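Local coordinates for ABC transporter, substrate binding protein (Mannopine) (Agrobacterium fabrum, PDB 5L9S) that probably captures the opine mannopine in the periplasm as the solute-binding component of an ABC transporter, at residues A[122-130]-A[225-233]; A[139-150]-A[203-211]. One frame throughout, in Å; residues are numbered along the deposited sequence.

Contact 1 of 2, residues A[122-130]-A[225-233]; sequences SNPQTWADM and GWSYDGAFL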
loop_
_atom_site.group_PDB
_atom_site.type_symbol
_atom_site.label_atom_id
_atom_site.label_comp_id
_atom_site.label_asym_id
_atom_site.label_seq_id
_atom_site.Cartn_x
_atom_site.Cartn_y
_atom_site.Cartn_z
ATOM N N SER A 122 8.783 -3.284 27.915
ATOM C CA SER A 122 9.768 -2.634 27.049
ATOM C C SER A 122 9.737 -3.261 25.653
ATOM O O SER A 122 10.322 -4.324 25.432
ATOM C CB SER A 122 11.168 -2.722 27.656
ATOM O OG SER A 122 12.101 -1.971 26.895
ATOM N N ASN A 123 9.074 -2.591 24.711
ATOM C CA ASN A 123 8.945 -3.085 23.350
ATOM C C ASN A 123 9.659 -2.198 22.319
ATOM O O ASN A 123 9.858 -1.007 22.576
ATOM C CB ASN A 123 7.475 -3.288 23.012
ATOM C CG ASN A 123 6.742 -4.128 24.018
ATOM O OD1 ASN A 123 5.835 -3.667 24.690
ATOM N ND2 ASN A 123 7.139 -5.374 24.156
ATOM N N PRO A 124 10.111 -2.764 21.172
ATOM C CA PRO A 124 10.808 -1.925 20.178
ATOM C C PRO A 124 9.849 -0.949 19.504
ATOM O O PRO A 124 8.723 -1.324 19.174
ATOM C CB PRO A 124 11.380 -2.933 19.172
ATOM C CG PRO A 124 10.977 -4.277 19.647
ATOM C CD PRO A 124 9.946 -4.155 20.693
ATOM N N GLN A 125 10.280 0.307 19.306
ATOM C CA GLN A 125 9.386 1.303 18.711
ATOM C C GLN A 125 9.880 1.863 17.368
ATOM O O GLN A 125 9.104 2.492 16.649
ATOM C CB GLN A 125 9.072 2.421 19.723
ATOM C CG GLN A 125 8.280 1.938 20.962
ATOM C CD GLN A 125 7.046 1.128 20.601
ATOM O OE1 GLN A 125 6.114 1.598 19.941
ATOM N NE2 GLN A 125 7.012 -0.125 21.022
ATOM N N THR A 126 11.157 1.625 17.018
ATOM C CA THR A 126 11.748 2.103 15.778
ATOM C C THR A 126 12.472 0.981 15.064
ATOM O O THR A 126 12.708 -0.072 15.651
ATOM C CB THR A 126 12.729 3.250 16.051
ATOM O OG1 THR A 126 13.811 2.742 16.807
ATOM C CG2 THR A 126 12.086 4.426 16.772
ATOM N N TRP A 127 12.877 1.212 13.809
ATOM C CA TRP A 127 13.682 0.256 13.060
ATOM C C TRP A 127 15.065 0.072 13.752
ATOM O O TRP A 127 15.608 -1.030 13.739
ATOM C CB TRP A 127 13.811 0.686 11.589
ATOM C CG TRP A 127 12.499 0.681 10.852
ATOM C CD1 TRP A 127 11.902 1.741 10.221
ATOM C CD2 TRP A 127 11.633 -0.448 10.649
ATOM N NE1 TRP A 127 10.731 1.342 9.631
ATOM C CE2 TRP A 127 10.534 0.003 9.885
ATOM C CE3 TRP A 127 11.702 -1.815 11.009
ATOM C CZ2 TRP A 127 9.477 -0.845 9.529
ATOM C CZ3 TRP A 127 10.656 -2.652 10.660
ATOM C CH2 TRP A 127 9.560 -2.170 9.929
ATOM N N ALA A 128 15.584 1.129 14.420
ATOM C CA ALA A 128 16.839 1.059 15.174
ATOM C C ALA A 128 16.707 0.063 16.318
ATOM O O ALA A 128 17.662 -0.668 16.587
ATOM C CB ALA A 128 17.212 2.429 15.712
ATOM N N ASP A 129 15.522 -0.017 16.944
ATOM C CA ASP A 129 15.267 -0.963 18.024
ATOM C C ASP A 129 15.209 -2.401 17.501
ATOM O O ASP A 129 15.625 -3.317 18.210
ATOM C CB ASP A 129 13.977 -0.607 18.758
ATOM C CG ASP A 129 13.951 0.702 19.529
ATOM O OD1 ASP A 129 15.060 1.212 19.916
ATOM O OD2 ASP A 129 12.834 1.186 19.818
ATOM N N MET A 130 14.739 -2.599 16.245
ATOM C CA MET A 130 14.723 -3.927 15.604
ATOM C C MET A 130 16.168 -4.459 15.502
ATOM O O MET A 130 16.401 -5.656 15.664
ATOM C CB MET A 130 14.038 -3.867 14.221
ATOM C CG MET A 130 13.995 -5.204 13.492
ATOM S SD MET A 130 12.515 -5.400 12.497
ATOM C CE MET A 130 12.669 -6.987 11.999
ATOM N N GLY A 225 1.786 -5.976 19.417
ATOM C CA GLY A 225 1.769 -4.535 19.297
ATOM C C GLY A 225 2.452 -4.121 18.010
ATOM O O GLY A 225 3.062 -4.943 17.330
ATOM N N TRP A 226 2.367 -2.850 17.667
ATOM C CA TRP A 226 3.049 -2.339 16.492
ATOM C C TRP A 226 3.364 -0.883 16.662
ATOM O O TRP A 226 2.803 -0.227 17.552
ATOM C CB TRP A 226 2.283 -2.613 15.179
ATOM C CG TRP A 226 0.856 -2.162 15.189
ATOM C CD1 TRP A 226 0.380 -0.916 14.912
ATOM C CD2 TRP A 226 -0.287 -2.972 15.483
ATOM N NE1 TRP A 226 -0.994 -0.896 15.028
ATOM C CE2 TRP A 226 -1.428 -2.146 15.371
ATOM C CE3 TRP A 226 -0.458 -4.315 15.851
ATOM C CZ2 TRP A 226 -2.717 -2.628 15.578
ATOM C CZ3 TRP A 226 -1.737 -4.781 16.088
ATOM C CH2 TRP A 226 -2.846 -3.945 15.950
ATOM N N SER A 227 4.290 -0.382 15.825
ATOM C CA SER A 227 4.674 1.023 15.837
ATOM C C SER A 227 4.521 1.670 14.446
ATOM O O SER A 227 4.885 1.052 13.445
ATOM C CB SER A 227 6.097 1.157 16.364
ATOM O OG SER A 227 6.518 2.492 16.178
ATOM N N TYR A 228 4.009 2.915 14.389
ATOM C CA TYR A 228 3.864 3.664 13.120
ATOM C C TYR A 228 5.106 4.451 12.756
ATOM O O TYR A 228 5.122 5.058 11.697
ATOM C CB TYR A 228 2.619 4.584 13.101
ATOM C CG TYR A 228 1.328 3.849 13.365
ATOM C CD1 TYR A 228 0.874 2.857 12.498
ATOM C CD2 TYR A 228 0.562 4.137 14.484
ATOM C CE1 TYR A 228 -0.284 2.134 12.775
ATOM C CE2 TYR A 228 -0.592 3.422 14.770
ATOM C CZ TYR A 228 -1.015 2.425 13.911
ATOM O OH TYR A 228 -2.159 1.731 14.212
ATOM N N ASP A 229 6.141 4.434 13.608
ATOM C CA ASP A 229 7.400 5.127 13.374
ATOM C C ASP A 229 8.152 4.395 12.248
ATOM O O ASP A 229 8.485 3.196 12.380
ATOM C CB ASP A 229 8.232 5.175 14.661
ATOM C CG ASP A 229 9.339 6.198 14.639
ATOM O OD1 ASP A 229 10.453 5.850 14.179
ATOM O OD2 ASP A 229 9.123 7.317 15.168
ATOM N N GLY A 230 8.320 5.109 11.124
ATOM C CA GLY A 230 8.959 4.597 9.924
ATOM C C GLY A 230 8.149 3.539 9.194
ATOM O O GLY A 230 8.710 2.777 8.397
ATOM N N ALA A 231 6.818 3.483 9.448
ATOM C CA ALA A 231 5.938 2.529 8.760
ATOM C C ALA A 231 5.869 2.876 7.273
ATOM O O ALA A 231 5.908 4.044 6.913
ATOM C CB ALA A 231 4.541 2.577 9.363
ATOM N N PHE A 232 5.806 1.870 6.411
ATOM C CA PHE A 232 5.731 2.087 4.974
ATOM C C PHE A 232 4.269 2.074 4.507
ATOM O O PHE A 232 3.592 1.042 4.595
ATOM C CB PHE A 232 6.616 1.077 4.229
ATOM C CG PHE A 232 8.053 1.081 4.709
ATOM C CD1 PHE A 232 8.978 1.998 4.203
ATOM C CD2 PHE A 232 8.488 0.164 5.665
ATOM C CE1 PHE A 232 10.297 2.022 4.674
ATOM C CE2 PHE A 232 9.816 0.183 6.123
ATOM C CZ PHE A 232 10.703 1.119 5.635
ATOM N N LEU A 233 3.774 3.239 4.053
ATOM C CA LEU A 233 2.397 3.394 3.554
ATOM C C LEU A 233 2.371 3.314 2.057
ATOM O O LEU A 233 2.789 4.246 1.386
ATOM C CB LEU A 233 1.760 4.691 4.052
ATOM C CG LEU A 233 0.240 4.774 3.948
ATOM C CD1 LEU A 233 -0.450 3.848 4.931
ATOM C CD2 LEU A 233 -0.229 6.186 4.141
#
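The indole of W127 meets G230 O and M130 SD at its edge, in the ring plane. Its benzo side meets F232 obliquely, with W127 CZ2 3.6 Å from F232 CE2. The five-membered ring of W127 and the F232 ring, planes 28° apart, form an offset pair with little overlap. G230 O also sits above one face of the F232 ring, toward the rim. W127 NE1 donates to G230 O at 2.8 Å, and the bond is nearly straight (166°). The N-H comes from above the carbonyl plane.

Farther along, S227 OG donates to Q125 O at 2.6 Å. OG is anti to the S227 backbone N (chi1 171°) and also accepts from D229 N, which makes an ST turn. T126 and D229 lie side by side, with T126 CG2 3.4 Å from D229 OD1. T126 also caps helix 127-130 in a capping box with D129. D129 OD2 takes both Q125 N and T126 N.

Two side-chain donors thus grip two backbone carbonyls, one in each direction. They pin the helix start to the type II turn from Y228 to A231, which presents G230 O. The buried indole N-H is satisfied, and the S227 hydroxyl has its rotation fixed from two sides.

Contact 2 of 2, residues A[139-150]-A[203-211]; sequences ARSFPNFDDPWR and EYRVGQIWL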
loop_
_atom_site.group_PDB
_atom_site.type_symbol
_atom_site.label_atom_id
_atom_site.label_comp_id
_atom_site.label_asym_id
_atom_site.label_seq_id
_atom_site.Cartn_x
_atom_site.Cartn_y
_atom_site.Cartn_z
ATOM N N ALA A 139 14.001 -13.513 18.110
ATOM C CA ALA A 139 14.136 -13.767 16.692
ATOM C C ALA A 139 13.449 -12.657 15.877
ATOM O O ALA A 139 12.372 -12.185 16.278
ATOM C CB ALA A 139 13.519 -15.114 16.387
ATOM N N ARG A 140 14.104 -12.201 14.771
ATOM C CA ARG A 140 13.519 -11.193 13.882
ATOM C C ARG A 140 12.838 -11.871 12.688
ATOM O O ARG A 140 13.070 -13.039 12.402
ATOM C CB ARG A 140 14.518 -10.108 13.375
ATOM C CG ARG A 140 15.541 -9.511 14.346
ATOM C CD ARG A 140 15.015 -8.462 15.293
ATOM N NE ARG A 140 14.961 -9.046 16.621
ATOM C CZ ARG A 140 15.164 -8.429 17.775
ATOM N NH1 ARG A 140 15.450 -7.134 17.807
ATOM N NH2 ARG A 140 15.107 -9.105 18.904
ATOM N N SER A 141 12.005 -11.124 11.993
ATOM C CA SER A 141 11.297 -11.581 10.800
ATOM C C SER A 141 11.180 -10.453 9.798
ATOM O O SER A 141 10.855 -9.321 10.169
ATOM C CB SER A 141 9.918 -12.128 11.159
ATOM O OG SER A 141 9.185 -12.460 9.992
ATOM N N PHE A 142 11.489 -10.748 8.531
ATOM C CA PHE A 142 11.364 -9.771 7.449
ATOM C C PHE A 142 10.715 -10.465 6.292
ATOM O O PHE A 142 10.965 -11.656 6.129
ATOM C CB PHE A 142 12.740 -9.279 6.970
ATOM C CG PHE A 142 13.375 -8.153 7.734
ATOM C CD1 PHE A 142 12.863 -6.864 7.656
ATOM C CD2 PHE A 142 14.521 -8.366 8.491
ATOM C CE1 PHE A 142 13.461 -5.812 8.357
ATOM C CE2 PHE A 142 15.118 -7.316 9.193
ATOM C CZ PHE A 142 14.589 -6.043 9.114
ATOM N N PRO A 143 9.964 -9.757 5.410
ATOM C CA PRO A 143 9.443 -10.438 4.212
ATOM C C PRO A 143 10.562 -10.815 3.252
ATOM O O PRO A 143 11.612 -10.170 3.182
ATOM C CB PRO A 143 8.522 -9.414 3.569
ATOM C CG PRO A 143 8.950 -8.106 4.089
ATOM C CD PRO A 143 9.573 -8.330 5.437
ATOM N N ASN A 144 10.345 -11.901 2.559
ATOM C CA ASN A 144 11.244 -12.381 1.534
ATOM C C ASN A 144 10.448 -12.621 0.266
ATOM O O ASN A 144 10.160 -13.757 -0.132
ATOM C CB ASN A 144 12.079 -13.588 1.975
ATOM C CG ASN A 144 12.881 -14.213 0.853
ATOM O OD1 ASN A 144 13.544 -13.522 0.058
ATOM N ND2 ASN A 144 12.763 -15.526 0.724
ATOM N N PHE A 145 10.005 -11.513 -0.301
ATOM C CA PHE A 145 9.366 -11.471 -1.596
ATOM C C PHE A 145 10.345 -10.677 -2.456
ATOM O O PHE A 145 11.267 -10.046 -1.903
ATOM C CB PHE A 145 7.919 -10.931 -1.583
ATOM C CG PHE A 145 7.517 -9.870 -0.581
ATOM C CD1 PHE A 145 8.199 -8.655 -0.519
ATOM C CD2 PHE A 145 6.375 -10.030 0.205
ATOM C CE1 PHE A 145 7.777 -7.650 0.350
ATOM C CE2 PHE A 145 5.955 -9.024 1.069
ATOM C CZ PHE A 145 6.652 -7.837 1.126
ATOM N N ASP A 146 10.227 -10.813 -3.787
ATOM C CA ASP A 146 11.148 -10.310 -4.804
ATOM C C ASP A 146 11.624 -8.849 -4.650
ATOM O O ASP A 146 12.807 -8.611 -4.916
ATOM C CB ASP A 146 10.598 -10.559 -6.208
ATOM C CG ASP A 146 10.691 -12.026 -6.605
ATOM O OD1 ASP A 146 11.815 -12.592 -6.557
ATOM O OD2 ASP A 146 9.649 -12.607 -6.969
ATOM N N ASP A 147 10.790 -7.891 -4.203
ATOM C CA ASP A 147 11.362 -6.547 -4.029
ATOM C C ASP A 147 11.721 -6.281 -2.569
ATOM O O ASP A 147 10.844 -6.296 -1.703
ATOM C CB ASP A 147 10.520 -5.403 -4.640
ATOM C CG ASP A 147 11.286 -4.101 -4.922
ATOM O OD1 ASP A 147 12.090 -3.677 -4.059
ATOM O OD2 ASP A 147 11.013 -3.463 -5.965
ATOM N N PRO A 148 13.020 -6.002 -2.301
ATOM C CA PRO A 148 13.460 -5.755 -0.919
ATOM C C PRO A 148 13.482 -4.283 -0.454
ATOM O O PRO A 148 14.013 -4.000 0.627
ATOM C CB PRO A 148 14.894 -6.272 -0.977
ATOM C CG PRO A 148 15.367 -5.855 -2.340
ATOM C CD PRO A 148 14.176 -5.997 -3.233
ATOM N N TRP A 149 13.004 -3.342 -1.276
ATOM C CA TRP A 149 13.165 -1.921 -0.980
ATOM C C TRP A 149 12.765 -1.513 0.455
ATOM O O TRP A 149 13.467 -0.679 1.047
ATOM C CB TRP A 149 12.494 -1.025 -2.037
ATOM C CG TRP A 149 10.998 -0.901 -1.968
ATOM C CD1 TRP A 149 10.070 -1.620 -2.678
ATOM C CD2 TRP A 149 10.256 0.044 -1.176
ATOM N NE1 TRP A 149 8.802 -1.195 -2.363
ATOM C CE2 TRP A 149 8.886 -0.170 -1.445
ATOM C CE3 TRP A 149 10.617 1.041 -0.242
ATOM C CZ2 TRP A 149 7.887 0.614 -0.866
ATOM C CZ3 TRP A 149 9.621 1.805 0.339
ATOM C CH2 TRP A 149 8.281 1.616 -0.001
ATOM N N ARG A 150 11.664 -2.103 1.014
ATOM C CA ARG A 150 11.197 -1.808 2.372
ATOM C C ARG A 150 12.120 -2.409 3.430
ATOM O O ARG A 150 12.211 -1.884 4.525
ATOM C CB ARG A 150 9.787 -2.340 2.587
ATOM C CG ARG A 150 8.663 -1.510 2.009
ATOM C CD ARG A 150 7.453 -2.246 2.465
ATOM N NE ARG A 150 6.405 -2.421 1.460
ATOM C CZ ARG A 150 6.463 -3.242 0.423
ATOM N NH1 ARG A 150 7.579 -3.915 0.160
ATOM N NH2 ARG A 150 5.436 -3.345 -0.399
ATOM N N GLU A 203 7.751 -18.091 16.571
ATOM C CA GLU A 203 8.983 -18.265 15.783
ATOM C C GLU A 203 9.783 -16.943 15.682
ATOM O O GLU A 203 10.965 -16.953 15.308
ATOM C CB GLU A 203 8.682 -18.851 14.391
ATOM C CG GLU A 203 8.236 -20.311 14.399
ATOM C CD GLU A 203 7.779 -20.876 13.063
ATOM O OE1 GLU A 203 6.733 -21.566 13.028
ATOM O OE2 GLU A 203 8.469 -20.631 12.048
ATOM N N TYR A 204 9.133 -15.820 16.026
ATOM C CA TYR A 204 9.725 -14.482 16.071
ATOM C C TYR A 204 8.971 -13.622 17.064
ATOM O O TYR A 204 7.753 -13.843 17.314
ATOM C CB TYR A 204 9.813 -13.785 14.688
ATOM C CG TYR A 204 8.497 -13.312 14.116
ATOM C CD1 TYR A 204 8.037 -12.017 14.347
ATOM C CD2 TYR A 204 7.748 -14.132 13.285
ATOM C CE1 TYR A 204 6.843 -11.566 13.789
ATOM C CE2 TYR A 204 6.548 -13.702 12.738
ATOM C CZ TYR A 204 6.113 -12.407 12.959
ATOM O OH TYR A 204 4.936 -11.998 12.377
ATOM N N ARG A 205 9.707 -12.630 17.600
ATOM C CA ARG A 205 9.236 -11.669 18.591
ATOM C C ARG A 205 9.268 -10.205 18.081
ATOM O O ARG A 205 8.590 -9.352 18.654
ATOM C CB ARG A 205 10.016 -11.827 19.912
ATOM C CG ARG A 205 9.766 -13.165 20.612
ATOM C CD ARG A 205 10.262 -13.163 22.044
ATOM N NE ARG A 205 9.301 -12.536 22.955
ATOM C CZ ARG A 205 8.596 -13.192 23.874
ATOM N NH1 ARG A 205 8.745 -14.504 24.026
ATOM N NH2 ARG A 205 7.749 -12.538 24.659
ATOM N N VAL A 206 10.069 -9.916 17.036
ATOM C CA VAL A 206 10.180 -8.591 16.419
ATOM C C VAL A 206 10.233 -8.765 14.903
ATOM O O VAL A 206 11.095 -9.483 14.416
ATOM C CB VAL A 206 11.416 -7.808 16.918
ATOM C CG1 VAL A 206 11.442 -6.410 16.311
ATOM C CG2 VAL A 206 11.450 -7.726 18.441
ATOM N N GLY A 207 9.330 -8.114 14.168
ATOM C CA GLY A 207 9.302 -8.263 12.723
ATOM C C GLY A 207 8.663 -7.166 11.919
ATOM O O GLY A 207 7.967 -6.316 12.461
ATOM N N GLN A 208 8.938 -7.163 10.613
ATOM C CA GLN A 208 8.353 -6.237 9.664
ATOM C C GLN A 208 7.240 -7.047 8.999
ATOM O O GLN A 208 7.521 -8.014 8.281
ATOM C CB GLN A 208 9.389 -5.750 8.642
ATOM C CG GLN A 208 8.771 -4.951 7.510
ATOM C CD GLN A 208 9.807 -4.430 6.551
ATOM O OE1 GLN A 208 10.404 -3.376 6.747
ATOM N NE2 GLN A 208 10.003 -5.105 5.460
ATOM N N ILE A 209 5.982 -6.731 9.337
ATOM C CA ILE A 209 4.819 -7.440 8.786
ATOM C C ILE A 209 3.769 -6.446 8.276
ATOM O O ILE A 209 3.965 -5.244 8.418
ATOM C CB ILE A 209 4.242 -8.509 9.756
ATOM C CG1 ILE A 209 3.521 -7.882 10.951
ATOM C CG2 ILE A 209 5.328 -9.526 10.194
ATOM C CD1 ILE A 209 2.725 -8.887 11.816
ATOM N N TRP A 210 2.690 -6.934 7.645
ATOM C CA TRP A 210 1.625 -6.045 7.183
ATOM C C TRP A 210 0.701 -5.722 8.363
ATOM O O TRP A 210 0.351 -6.623 9.136
ATOM C CB TRP A 210 0.783 -6.690 6.062
ATOM C CG TRP A 210 1.475 -6.966 4.753
ATOM C CD1 TRP A 210 2.320 -6.136 4.069
ATOM C CD2 TRP A 210 1.286 -8.123 3.918
ATOM N NE1 TRP A 210 2.758 -6.754 2.914
ATOM C CE2 TRP A 210 2.121 -7.966 2.787
ATOM C CE3 TRP A 210 0.526 -9.305 4.040
ATOM C CZ2 TRP A 210 2.181 -8.919 1.763
ATOM C CZ3 TRP A 210 0.574 -10.245 3.014
ATOM C CH2 TRP A 210 1.411 -10.061 1.906
ATOM N N LEU A 211 0.267 -4.449 8.485
ATOM C CA LEU A 211 -0.700 -4.033 9.507
ATOM C C LEU A 211 -1.976 -4.896 9.493
ATOM O O LEU A 211 -2.484 -5.226 10.556
ATOM C CB LEU A 211 -1.048 -2.546 9.392
ATOM C CG LEU A 211 -1.946 -1.925 10.489
ATOM C CD1 LEU A 211 -1.472 -2.288 11.891
ATOM C CD2 LEU A 211 -2.032 -0.439 10.324
#
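R140 runs alongside V206, its partner in a parallel pair of strands, and the two side chains point the same way. R140 CB lies 3.6 Å from V206 O. The chain bends at chi2 (-78°) and chi3 (108°), which lays it along V206. R140 CD then passes V206 CB, and R140 NE is 3.8 Å from the same carbon. At the tip, V206 CG2 sits over the centre of one guanidinium face, 3.8 Å from R140 CZ. R140 NH1 bonds to M130 O, and NH2 to F136 O and G138 O.

On the other face of the sheet, S141 CB makes a CH-pi contact over the Y204 ring, 3.6 Å from the centroid. Y204 OH bonds to S195 O beyond. Between the strands, Q208 N donates to S141 O at 2.9 Å, and S141 N donates weakly to V206 O. A139 O, just before strand 140-143, accepts from R205 N at 3.0 Å and, weakly, from V206 N. Toward the far end, F142 CD1 touches Q208 CB, and F145 CE2 lies 3.8 Å from W210 CZ2. Both F145 and W210 also meet W189 edge-to-face.

Strand 140-143 lies between the parallel strands 185-189 and 206-210, as in the alpha/beta lobes of periplasmic binding proteins. Three backbone carbonyls fix the orientation of the buried R140 guanidinium and probably stabilise its positive charge.

In the fold
The chain first builds strands 4-9, 33-38 and 61-65; strand 103-116 then leads to residues 122-130, the first half of contact 1. Strand 140-143 follows and opens contact 2. The chain then passes through helices and strand 185-189 and returns on strand 206-210, which closes contact 2. Strand 224-240 comes next and closes contact 1, so contact 2 is nested inside its loop. Both contacts reach one mixed sheet, in which strand 103-116 pairs with both 206-210 and 224-240. Between the contacts, M130 packs against S141 and W127 against Q208. Strand 224-240 also pairs with strand 61-65, consistent with a hinge strand joining the two lobes of a periplasmic binding protein.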